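Local coordinates for protein phosphoglycerate kinase (Coxiella burnetii, PDB 4NG4) that catalyses the reversible transfer of a phosphoryl group between ATP and 3-phosphoglycerate, one of the ATP-linked steps of glycolysis, at residues 35-39 and 40-44; 122-126 and 127-131; 156-160 and 161-165; 172-175 and 176-180. All coordinates share one frame; numbering follows the deposited sequence.

Contact 1: residues 35-39 and 40-44; sequences VPMKN and GKITN
Met37 pairs with Ile42, and Lys38 with Lys41, in a short antiparallel beta hairpin closed by a type I' turn from Lys38 to Lys41. Asn39 and Gly40 form the corner, both with positive phi, the classic Asn-Gly sequence of a two-residue hairpin. Lys38 N donates to Lys41 O at 2.8 Å; the return bond, Lys41 N to Lys38 O at 3.0 Å, is straighter at the hydrogen (172°). Farther from the turn, Thr43 N to Pro36 O is a weak bond.

The apolar, more buried side of the hairpin is the face carrying Met37 and Ile42, both partly exposed, together with the buried Val35. Ile42 CG1 rests 3.8 Å from Val35 CG2, the two branched chains meeting at a slant, while the extended Met37 chain brings its methyl CE to 4.2 Å from the same CG1. This side borders predicted substrate-binding residues: Met37 lies near Leu71, and Val35 near Arg47.

The other face, with Lys38 and Lys41, is exposed. Lys41 bends at its third and fourth torsions and meets Lys38 through little more than backbone, whereas Lys38 stays extended and passes at about a right angle over Thr43. With chi1 at 52°, Thr43 splits its branches: OG1 turns to the Pro36 ring, and CG2 goes to the lysine. That methyl touches the aliphatic chain from CB onwards, nearest at Lys38 CD, 3.6 Å from Thr43 CG2.

Contact 2: residues 122-126 and 127-131; sequences NVRFN and KGENE
Glu129 folds back toward Val123, its carboxylate end lying across the valine at a slant. CG stands opposite the glutamate's own backbone N (chi1 165°), and a bend at chi2 (75°) then turns the chain so that OE1 faces the valine methyl CG2, while CB and CG pass beside the carbonyl oxygen of Val123. The other carboxylate oxygen, OE2, accepts from the backbone N of Ser161, which helps to hold the group's rotation. Arg124 turns away and only brushes the glutamate, Arg124 CG to Glu129 CG 4.2 Å. Their charged ends do not meet: Arg124 NE is 5.3 Å from Glu129 OE1, and the guanidinium instead donates through NH1 to Gly72 O.

Two turns shape the loop between strand 117-120 and helix 134-142. Asn122 OD1 accepts from Arg124 N at 3.1 Å in an Asx turn, the donor standing above the amide's carbonyl plane. Asn126 to Glu129 is a type II turn, closed by Glu129 N to Asn126 O at 3.2 Å, with Gly128, at positive phi (112°), in its third position.

Arg124, a predicted substrate-binding residue, projects from the first turn toward His70. On the far side of the loop Phe125 presents a ring face to Asn122 ND2, which sits 4.1 Å above the plane and toward the rim; Phe79 meets the same ring edge-to-face. That amide nitrogen also donates to Leu71 O and Phe83 O.

Contact 3: residues 156-160 and 161-165; sequences HRAQA and STAGV
Gln159 O takes the N-H groups of both Thr162 and Ala163 near the start of helix 160-168. Ala163 N, at 2.7 Å from Gln159 O, comes nearly head-on to the carbonyl, whereas Thr162 N, at 2.8 Å from the same oxygen, stands well above its plane. The next step is wider: Val165 N bonds to Ala160 O at 2.8 Å, five residues back, which marks a pi-type turn in the opening of the helix.

Among the side chains Thr162 does most. Its hydroxyl, placed between backbone N and carbonyl carbon by a chi1 of 68°, turns back to the incoming loop, accepts from Gln159 N at 3.1 Å, and lies 2.9 Å from Arg157 O. Ala163 CB touches Ala158 CB at 4.2 Å beside this link. Ser161 OG is hydrogen-bonded to Arg30 NE.

Further out, Arg157 folds over His156: its CG sits above the centre of the imidazole, and His156 NE2 lies 3.4 Å over the middle of the guanidinium. The guanidinium also has a long, weak ion pair with Glu384. Arg157 is predicted to bind the substrate, and the loop joined here to the start of helix 160-168 probably lines the phosphoglycerate site of the N-terminal alpha/beta domain.

Contact 4: residues 172-175 and 176-180; sequences ACAG and PLLIS
Gly175 O accepts from Ile179 N at 3.1 Å, the first turn of helix 176-190 closing on the glycine at its N-cap. The N-H...O angle of 141° makes this bond somewhat bent. One residue on, Pro176 O receives two donors from Ser180: the backbone N at 2.7 Å and the hydroxyl OG at 3.0 Å, which reach that oxygen from opposite faces of its plane. The hydroxyl thus returns to its own helix. Proline, having no N-H to offer, fits the first position after the cap, while the N-H of Leu177 finds a side-chain acceptor in Asp150 OD1.

The apolar contact is made by Leu178. Its CG points away from its own backbone N (chi1 -170°), which carries CD2 back along the chain to 3.8 Å from Ala174 CB. Ile179 packs differently, draping CG1 and CD1 against the carbonyl oxygen of Gly175.

Strand 172-174 and helix 176-180 make an angle of 51°, their axes 8.5 Å apart at the closest. The strand is an edge strand of the six-stranded parallel sheet, next to strand 146-149; Ala174 also meets Leu397 of helix 392-401. On the helix, Pro176 and Leu177 pack on helix 46-60, and helix 176-190 leads on to strand 196-202 of the second sheet, as the interdomain helix does throughout this family.

All four contacts belong to the N-terminal half of the kinase. Contacts 2 and 3 carry predicted phosphoglycerate-binding residues and touch, with centres about 10 Å apart: Glu129 O meets Ala160 N, and Gln159 packs on Asn130, which joins the loops bearing Arg124 and Arg157. Contact 1, whose nearest atoms are about 9 Å from contact 2, adjoins other such residues. Contact 4 lies farther off, the side chain of Leu177 about 7 Å from that of Asp32; it follows contact 3 along the chain, helix 160-168 leading into strand 171-174, with centres about 15 Å apart. The ADP bound in the other half lies about 14 Å from the side chain of Arg157, across the gap between the domains.

Contact 1: residues 35-39 and 40-44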
loop_
_atom_site.group_PDB
_atom_site.type_symbol
_atom_site.label_atom_id
_atom_site.label_comp_id
_atom_site.label_asym_id
_atom_site.label_seq_id
_atom_site.Cartn_x
_atom_site.Cartn_y
_atom_site.Cartn_z
ATOM N N VAL A 35 3.010 12.728 -8.934
ATOM C CA VAL A 35 3.090 12.000 -10.189
ATOM C C VAL A 35 4.530 11.868 -10.683
ATOM O O VAL A 35 5.353 12.726 -10.404
ATOM C CB VAL A 35 2.231 12.686 -11.281
ATOM C CG1 VAL A 35 0.763 12.714 -10.863
ATOM C CG2 VAL A 35 2.741 14.089 -11.553
ATOM N N PRO A 36 4.836 10.788 -11.428
ATOM C CA PRO A 36 6.120 10.660 -12.149
ATOM C C PRO A 36 6.320 11.752 -13.212
ATOM O O PRO A 36 5.340 12.249 -13.763
ATOM C CB PRO A 36 6.011 9.290 -12.826
ATOM C CG PRO A 36 4.952 8.569 -12.091
ATOM C CD PRO A 36 3.993 9.593 -11.594
ATOM N N MET A 37 7.571 12.125 -13.486
ATOM C CA MET A 37 7.868 13.181 -14.463
ATOM C C MET A 37 9.183 12.950 -15.210
ATOM O O MET A 37 10.150 12.468 -14.643
ATOM C CB MET A 37 7.920 14.554 -13.775
ATOM C CG MET A 37 6.583 15.019 -13.188
ATOM S SD MET A 37 6.506 16.776 -12.814
ATOM C CE MET A 37 4.931 16.886 -11.993
ATOM N N LYS A 38 9.199 13.307 -16.490
ATOM C CA LYS A 38 10.400 13.223 -17.319
ATOM C C LYS A 38 10.670 14.583 -17.919
ATOM O O LYS A 38 9.855 15.087 -18.701
ATOM C CB LYS A 38 10.224 12.212 -18.463
ATOM C CG LYS A 38 10.626 10.786 -18.112
ATOM C CD LYS A 38 10.234 9.801 -19.227
ATOM C CE LYS A 38 10.224 8.349 -18.731
ATOM N NZ LYS A 38 9.484 7.459 -19.661
ATOM N N ASN A 39 11.809 15.169 -17.549
ATOM C CA ASN A 39 12.229 16.458 -18.075
ATOM C C ASN A 39 11.023 17.401 -18.251
ATOM O O ASN A 39 10.732 17.884 -19.357
ATOM C CB ASN A 39 12.981 16.258 -19.398
ATOM C CG ASN A 39 13.799 17.487 -19.806
ATOM O OD1 ASN A 39 14.730 17.891 -19.102
ATOM N ND2 ASN A 39 13.452 18.081 -20.951
ATOM N N GLY A 40 10.289 17.610 -17.161
ATOM C CA GLY A 40 9.231 18.615 -17.138
ATOM C C GLY A 40 7.814 18.165 -17.432
ATOM O O GLY A 40 6.888 18.925 -17.182
ATOM N N LYS A 41 7.618 16.955 -17.953
ATOM C CA LYS A 41 6.259 16.473 -18.279
ATOM C C LYS A 41 5.838 15.257 -17.457
ATOM O O LYS A 41 6.678 14.560 -16.899
ATOM C CB LYS A 41 6.151 16.140 -19.765
ATOM C CG LYS A 41 6.296 17.346 -20.672
ATOM C CD LYS A 41 5.644 17.120 -22.032
ATOM C CE LYS A 41 4.180 17.589 -22.068
ATOM N NZ LYS A 41 3.321 16.968 -21.010
ATOM N N ILE A 42 4.530 15.010 -17.397
ATOM C CA ILE A 42 3.989 13.930 -16.586
ATOM C C ILE A 42 3.948 12.680 -17.423
ATOM O O ILE A 42 3.506 12.719 -18.559
ATOM C CB ILE A 42 2.561 14.214 -16.115
ATOM C CG1 ILE A 42 2.519 15.401 -15.158
ATOM C CG2 ILE A 42 1.992 13.007 -15.421
ATOM C CD1 ILE A 42 2.531 16.715 -15.847
ATOM N N THR A 43 4.397 11.570 -16.853
ATOM C CA THR A 43 4.371 10.269 -17.528
ATOM C C THR A 43 3.250 9.344 -17.035
ATOM O O THR A 43 2.899 8.380 -17.714
ATOM C CB THR A 43 5.717 9.535 -17.370
ATOM O OG1 THR A 43 6.075 9.486 -15.986
ATOM C CG2 THR A 43 6.822 10.252 -18.145
ATOM N N ASN A 44 2.683 9.640 -15.868
ATOM C CA ASN A 44 1.603 8.824 -15.310
ATOM C C ASN A 44 0.702 9.670 -14.424
ATOM O O ASN A 44 1.164 10.247 -13.444
ATOM C CB ASN A 44 2.195 7.676 -14.494
ATOM C CG ASN A 44 1.242 6.517 -14.335
ATOM O OD1 ASN A 44 0.053 6.609 -14.653
ATOM N ND2 ASN A 44 1.762 5.406 -13.831
#

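Contact 2: residues 122-126 and 127-131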
loop_
_atom_site.group_PDB
_atom_site.type_symbol
_atom_site.label_atom_id
_atom_site.label_comp_id
_atom_site.label_asym_id
_atom_site.label_seq_id
_atom_site.Cartn_x
_atom_site.Cartn_y
_atom_site.Cartn_z
ATOM N N ASN A 122 3.736 22.667 -3.916
ATOM C CA ASN A 122 4.402 21.588 -3.162
ATOM C C ASN A 122 4.599 21.908 -1.666
ATOM O O ASN A 122 5.319 22.833 -1.297
ATOM C CB ASN A 122 5.756 21.287 -3.832
ATOM C CG ASN A 122 6.362 19.978 -3.395
ATOM O OD1 ASN A 122 5.918 19.345 -2.429
ATOM N ND2 ASN A 122 7.398 19.564 -4.108
ATOM N N VAL A 123 3.939 21.141 -0.811
ATOM C CA VAL A 123 3.962 21.383 0.629
ATOM C C VAL A 123 5.302 21.090 1.247
ATOM O O VAL A 123 5.583 21.541 2.345
ATOM C CB VAL A 123 2.980 20.479 1.360
ATOM C CG1 VAL A 123 1.571 20.880 1.039
ATOM C CG2 VAL A 123 3.243 19.015 1.012
ATOM N N ARG A 124 6.101 20.278 0.560
ATOM C CA ARG A 124 7.430 19.905 1.026
ATOM C C ARG A 124 8.501 20.979 0.810
ATOM O O ARG A 124 9.655 20.775 1.176
ATOM C CB ARG A 124 7.848 18.603 0.360
ATOM C CG ARG A 124 7.015 17.424 0.809
ATOM C CD ARG A 124 7.642 16.113 0.388
ATOM N NE ARG A 124 6.898 14.994 0.935
ATOM C CZ ARG A 124 7.057 13.728 0.569
ATOM N NH1 ARG A 124 7.939 13.380 -0.368
ATOM N NH2 ARG A 124 6.322 12.801 1.142
ATOM N N PHE A 125 8.120 22.110 0.215
ATOM C CA PHE A 125 9.007 23.266 0.141
ATOM C C PHE A 125 9.107 23.953 1.485
ATOM O O PHE A 125 10.154 24.521 1.802
ATOM C CB PHE A 125 8.541 24.281 -0.896
ATOM C CG PHE A 125 8.818 23.882 -2.322
ATOM C CD1 PHE A 125 10.078 23.427 -2.720
ATOM C CD2 PHE A 125 7.828 24.009 -3.283
ATOM C CE1 PHE A 125 10.335 23.076 -4.050
ATOM C CE2 PHE A 125 8.071 23.661 -4.608
ATOM C CZ PHE A 125 9.334 23.199 -4.994
ATOM N N ASN A 126 8.035 23.886 2.276
ATOM C CA ASN A 126 7.949 24.625 3.530
ATOM C C ASN A 126 8.930 24.098 4.584
ATOM O O ASN A 126 8.865 22.916 4.955
ATOM C CB ASN A 126 6.515 24.570 4.086
ATOM C CG ASN A 126 5.489 25.232 3.165
ATOM O OD1 ASN A 126 5.758 26.248 2.534
ATOM N ND2 ASN A 126 4.299 24.672 3.116
ATOM N N LYS A 127 9.843 24.967 5.036
ATOM C CA LYS A 127 10.585 24.745 6.289
ATOM C C LYS A 127 9.613 24.189 7.341
ATOM O O LYS A 127 8.693 24.911 7.777
ATOM C CB LYS A 127 11.190 26.060 6.830
ATOM C CG LYS A 127 12.622 26.396 6.397
ATOM C CD LYS A 127 13.112 27.659 7.141
ATOM C CE LYS A 127 14.607 27.961 6.958
ATOM N NZ LYS A 127 14.862 29.084 6.018
ATOM N N GLY A 128 9.791 22.911 7.707
ATOM C CA GLY A 128 9.062 22.307 8.828
ATOM C C GLY A 128 8.025 21.231 8.526
ATOM O O GLY A 128 7.458 20.638 9.445
ATOM N N GLU A 129 7.776 20.964 7.248
ATOM C CA GLU A 129 6.833 19.917 6.857
ATOM C C GLU A 129 7.242 18.556 7.404
ATOM O O GLU A 129 6.459 17.877 8.080
ATOM C CB GLU A 129 6.715 19.839 5.327
ATOM C CG GLU A 129 6.057 18.567 4.781
ATOM C CD GLU A 129 4.547 18.526 4.957
ATOM O OE1 GLU A 129 3.862 18.042 4.025
ATOM O OE2 GLU A 129 4.034 18.984 6.007
ATOM N N ASN A 130 8.468 18.158 7.106
ATOM C CA ASN A 130 8.960 16.844 7.521
ATOM C C ASN A 130 9.045 16.589 9.061
ATOM O O ASN A 130 8.930 15.442 9.504
ATOM C CB ASN A 130 10.293 16.550 6.850
ATOM C CG ASN A 130 10.936 15.359 7.415
ATOM O OD1 ASN A 130 10.516 14.236 7.129
ATOM N ND2 ASN A 130 11.929 15.570 8.273
ATOM N N GLU A 131 9.225 17.643 9.859
ATOM C CA GLU A 131 9.260 17.509 11.320
ATOM C C GLU A 131 7.874 17.660 11.967
ATOM O O GLU A 131 7.751 17.588 13.195
ATOM C CB GLU A 131 10.158 18.579 11.937
ATOM C CG GLU A 131 11.648 18.378 11.802
ATOM C CD GLU A 131 12.412 19.616 12.302
ATOM O OE1 GLU A 131 11.773 20.485 12.967
ATOM O OE2 GLU A 131 13.635 19.727 12.020
#

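Contact 3: residues 156-160 and 161-165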
loop_
_atom_site.group_PDB
_atom_site.type_symbol
_atom_site.label_atom_id
_atom_site.label_comp_id
_atom_site.label_asym_id
_atom_site.label_seq_id
_atom_site.Cartn_x
_atom_site.Cartn_y
_atom_site.Cartn_z
ATOM N N HIS A 156 0.908 7.388 6.856
ATOM C CA HIS A 156 1.755 6.590 7.730
ATOM C C HIS A 156 2.946 7.357 8.313
ATOM O O HIS A 156 3.721 6.802 9.101
ATOM C CB HIS A 156 2.206 5.305 7.012
ATOM C CG HIS A 156 3.182 5.520 5.891
ATOM N ND1 HIS A 156 2.968 6.429 4.875
ATOM C CD2 HIS A 156 4.361 4.912 5.612
ATOM C CE1 HIS A 156 3.982 6.385 4.028
ATOM N NE2 HIS A 156 4.844 5.475 4.453
ATOM N N ARG A 157 3.074 8.626 7.940
ATOM C CA ARG A 157 4.103 9.512 8.486
ATOM C C ARG A 157 3.489 10.793 9.005
ATOM O O ARG A 157 2.492 11.277 8.477
ATOM C CB ARG A 157 5.154 9.857 7.423
ATOM C CG ARG A 157 5.889 8.650 6.880
ATOM C CD ARG A 157 6.816 8.028 7.938
ATOM N NE ARG A 157 6.999 6.599 7.716
ATOM C CZ ARG A 157 7.575 6.072 6.633
ATOM N NH1 ARG A 157 8.032 6.844 5.639
ATOM N NH2 ARG A 157 7.688 4.749 6.531
ATOM N N ALA A 158 4.115 11.336 10.043
ATOM C CA ALA A 158 3.616 12.523 10.722
ATOM C C ALA A 158 4.309 13.719 10.120
ATOM O O ALA A 158 5.520 13.900 10.283
ATOM C CB ALA A 158 3.889 12.445 12.205
ATOM N N GLN A 159 3.535 14.511 9.393
ATOM C CA GLN A 159 4.049 15.695 8.736
ATOM C C GLN A 159 2.990 16.782 8.814
ATOM O O GLN A 159 1.804 16.479 8.847
ATOM C CB GLN A 159 4.425 15.349 7.302
ATOM C CG GLN A 159 5.724 14.548 7.230
ATOM C CD GLN A 159 6.148 14.271 5.815
ATOM O OE1 GLN A 159 5.437 13.614 5.079
ATOM N NE2 GLN A 159 7.301 14.781 5.416
ATOM N N ALA A 160 3.425 18.037 8.882
ATOM C CA ALA A 160 2.525 19.182 9.055
ATOM C C ALA A 160 1.254 19.087 8.194
ATOM O O ALA A 160 0.159 19.380 8.642
ATOM C CB ALA A 160 3.287 20.468 8.738
ATOM N N SER A 161 1.433 18.657 6.954
ATOM C CA SER A 161 0.362 18.585 5.972
ATOM C C SER A 161 -0.495 17.311 6.035
ATOM O O SER A 161 -1.559 17.255 5.398
ATOM C CB SER A 161 0.956 18.762 4.559
ATOM O OG SER A 161 1.674 17.626 4.110
ATOM N N THR A 162 -0.034 16.303 6.788
ATOM C CA THR A 162 -0.763 15.024 6.969
ATOM C C THR A 162 -1.269 14.767 8.389
ATOM O O THR A 162 -2.181 13.952 8.584
ATOM C CB THR A 162 0.126 13.819 6.649
ATOM O OG1 THR A 162 1.159 13.722 7.636
ATOM C CG2 THR A 162 0.745 13.946 5.264
ATOM N N ALA A 163 -0.670 15.439 9.369
ATOM C CA ALA A 163 -0.922 15.159 10.769
ATOM C C ALA A 163 -1.132 16.431 11.593
ATOM O O ALA A 163 -2.167 16.602 12.237
ATOM C CB ALA A 163 0.235 14.363 11.322
ATOM N N GLY A 164 -0.134 17.311 11.584
ATOM C CA GLY A 164 -0.164 18.530 12.390
ATOM C C GLY A 164 -1.357 19.415 12.093
ATOM O O GLY A 164 -2.044 19.853 13.016
ATOM N N VAL A 165 -1.609 19.673 10.811
ATOM C CA VAL A 165 -2.713 20.538 10.412
ATOM C C VAL A 165 -4.045 20.011 10.942
ATOM O O VAL A 165 -4.852 20.795 11.469
ATOM C CB VAL A 165 -2.790 20.752 8.881
ATOM C CG1 VAL A 165 -2.933 19.448 8.134
ATOM C CG2 VAL A 165 -3.939 21.678 8.546
#

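Contact 4: residues 172-175 and 176-180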
loop_
_atom_site.group_PDB
_atom_site.type_symbol
_atom_site.label_atom_id
_atom_site.label_comp_id
_atom_site.label_asym_id
_atom_site.label_seq_id
_atom_site.Cartn_x
_atom_site.Cartn_y
_atom_site.Cartn_z
ATOM N N ALA A 172 -11.938 18.664 11.134
ATOM C CA ALA A 172 -11.062 17.737 10.387
ATOM C C ALA A 172 -11.767 16.415 10.091
ATOM O O ALA A 172 -12.501 15.891 10.935
ATOM C CB ALA A 172 -9.765 17.494 11.146
ATOM N N CYS A 173 -11.540 15.889 8.890
ATOM C CA CYS A 173 -12.207 14.673 8.431
ATOM C C CYS A 173 -11.387 13.958 7.353
ATOM O O CYS A 173 -10.325 14.434 6.941
ATOM C CB CYS A 173 -13.580 15.025 7.879
ATOM S SG CYS A 173 -13.491 16.092 6.470
ATOM N N ALA A 174 -11.890 12.810 6.910
ATOM C CA ALA A 174 -11.277 12.062 5.822
ATOM C C ALA A 174 -12.107 12.213 4.546
ATOM O O ALA A 174 -13.333 12.329 4.610
ATOM C CB ALA A 174 -11.144 10.599 6.206
ATOM N N GLY A 175 -11.431 12.214 3.399
ATOM C CA GLY A 175 -12.093 12.240 2.101
ATOM C C GLY A 175 -12.488 10.841 1.674
ATOM O O GLY A 175 -12.142 9.873 2.353
ATOM N N PRO A 176 -13.206 10.715 0.538
ATOM C CA PRO A 176 -13.689 9.412 0.052
ATOM C C PRO A 176 -12.611 8.399 -0.400
ATOM O O PRO A 176 -12.840 7.196 -0.325
ATOM C CB PRO A 176 -14.617 9.785 -1.112
ATOM C CG PRO A 176 -14.183 11.111 -1.539
ATOM C CD PRO A 176 -13.661 11.815 -0.325
ATOM N N LEU A 177 -11.448 8.856 -0.853
ATOM C CA LEU A 177 -10.393 7.911 -1.248
ATOM C C LEU A 177 -9.825 7.180 -0.038
ATOM O O LEU A 177 -9.749 5.959 -0.033
ATOM C CB LEU A 177 -9.279 8.605 -2.034
ATOM C CG LEU A 177 -9.512 8.649 -3.540
ATOM C CD1 LEU A 177 -10.831 9.344 -3.872
ATOM C CD2 LEU A 177 -8.345 9.341 -4.217
ATOM N N LEU A 178 -9.457 7.938 0.991
ATOM C CA LEU A 178 -8.982 7.372 2.248
ATOM C C LEU A 178 -10.092 6.492 2.799
ATOM O O LEU A 178 -9.811 5.464 3.425
ATOM C CB LEU A 178 -8.577 8.495 3.219
ATOM C CG LEU A 178 -7.833 8.147 4.509
ATOM C CD1 LEU A 178 -7.017 9.332 4.953
ATOM C CD2 LEU A 178 -8.800 7.709 5.621
ATOM N N ILE A 179 -11.343 6.867 2.484
ATOM C CA ILE A 179 -12.505 6.054 2.841
ATOM C C ILE A 179 -12.538 4.724 2.084
ATOM O O ILE A 179 -12.731 3.678 2.696
ATOM C CB ILE A 179 -13.844 6.788 2.634
ATOM C CG1 ILE A 179 -14.011 7.909 3.661
ATOM C CG2 ILE A 179 -15.005 5.824 2.769
ATOM C CD1 ILE A 179 -15.171 8.842 3.367
ATOM N N SER A 180 -12.361 4.751 0.767
ATOM C CA SER A 180 -12.361 3.510 -0.001
ATOM C C SER A 180 -11.268 2.592 0.512
ATOM O O SER A 180 -11.525 1.428 0.837
ATOM C CB SER A 180 -12.161 3.773 -1.495
ATOM O OG SER A 180 -13.106 4.721 -1.966
#